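Local coordinates for flagellar hook protein FlgE (Caulobacter crescentus CB15, PDB 5AY6) that forms the flagellar hook, the universal joint that probably passes motor torque on to the filament, this chain being a 32 kDa fragment of the protein with its D2 and third domains, at residues I97-K100 and G101-P104. Numbering follows the deposited sequence.
Sequences IDYK and GASP
Ala102 sets its methyl over one face of the Tyr99 ring, a CH-pi contact with CB 3.4 Å from the ring centroid and 10° off the normal, while Gly101 C approaches the ring obliquely. With CG between the backbone N and the carbonyl carbon (chi1 72°), the ring folds back over the turn. That turn, type II from Tyr99 to Ala102, is closed by Ala102 N donating to Tyr99 O at 3.1 Å; at its third position, Gly101 has backbone angles that would jam a CB against Lys100 O. Tyr99 OH reaches a water at 2.9 Å, which also accepts from Ser103 N and bonds weakly to Ser103 O. A leucine in place of Tyr99 would probably leave this water without its hydroxyl partner and the Ala102 methyl without a flat face to rest on. The same methyl also meets Asp98, whose OD2 lies 3.5 Å from Ala102 CB and is held by Thr106 N and a salt bridge to Arg113. The turn follows directly on strand 92-99, outermost within this chain in a five-stranded antiparallel sheet of the FlgE third domain and paired with strand 76-86, and leads toward strand 111-113, whose Arg113 touches both Tyr99 and Ala102.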
# COMPACT_ATOMS: atom_id res chain seq x y z
N ILE A 97 19.47 -4.07 1.20
CA ILE A 97 19.86 -3.64 -0.14
C ILE A 97 21.10 -4.40 -0.59
O ILE A 97 22.11 -4.44 0.11
CB ILE A 97 20.15 -2.12 -0.20
CG1 ILE A 97 18.97 -1.32 0.35
CG2 ILE A 97 20.43 -1.69 -1.64
CD1 ILE A 97 19.22 0.18 0.39
N ASP A 98 21.00 -5.01 -1.76
CA ASP A 98 22.07 -5.82 -2.32
C ASP A 98 21.94 -5.74 -3.84
O ASP A 98 20.94 -5.24 -4.34
CB ASP A 98 21.97 -7.27 -1.83
CG ASP A 98 23.29 -8.00 -1.87
OD1 ASP A 98 24.28 -7.47 -2.42
OD2 ASP A 98 23.34 -9.14 -1.34
N TYR A 99 22.94 -6.22 -4.57
CA TYR A 99 22.88 -6.14 -6.03
C TYR A 99 21.69 -6.96 -6.54
O TYR A 99 21.29 -7.94 -5.91
CB TYR A 99 24.20 -6.60 -6.68
CG TYR A 99 24.52 -8.08 -6.62
CD1 TYR A 99 24.03 -8.96 -7.59
CD2 TYR A 99 25.34 -8.60 -5.63
CE1 TYR A 99 24.33 -10.31 -7.56
CE2 TYR A 99 25.65 -9.95 -5.59
CZ TYR A 99 25.14 -10.80 -6.56
OH TYR A 99 25.44 -12.15 -6.52
N LYS A 100 21.10 -6.55 -7.66
CA LYS A 100 19.91 -7.23 -8.18
C LYS A 100 20.18 -8.69 -8.55
O LYS A 100 21.04 -8.98 -9.39
CB LYS A 100 19.34 -6.49 -9.40
CG LYS A 100 18.10 -7.17 -9.98
CD LYS A 100 17.49 -6.36 -11.11
CE LYS A 100 18.45 -6.21 -12.27
NZ LYS A 100 17.89 -5.33 -13.34
N GLY A 101 19.43 -9.59 -7.93
CA GLY A 101 19.53 -11.01 -8.22
C GLY A 101 20.40 -11.74 -7.22
O GLY A 101 20.59 -12.96 -7.32
N ALA A 102 20.93 -11.00 -6.25
CA ALA A 102 21.86 -11.55 -5.27
C ALA A 102 21.21 -12.64 -4.43
O ALA A 102 20.03 -12.56 -4.08
CB ALA A 102 22.41 -10.46 -4.39
N SER A 103 22.00 -13.66 -4.10
CA SER A 103 21.53 -14.74 -3.23
C SER A 103 22.68 -15.58 -2.68
O SER A 103 23.48 -16.12 -3.45
CB SER A 103 20.56 -15.64 -3.99
OG SER A 103 20.27 -16.82 -3.26
N PRO A 104 22.76 -15.69 -1.35
CA PRO A 104 21.78 -15.07 -0.44
C PRO A 104 21.97 -13.56 -0.28
O PRO A 104 23.09 -13.06 -0.38
CB PRO A 104 22.03 -15.80 0.88
CG PRO A 104 23.46 -16.18 0.83
CD PRO A 104 23.78 -16.47 -0.62
O HOH W 1 24.52 -13.83 -4.38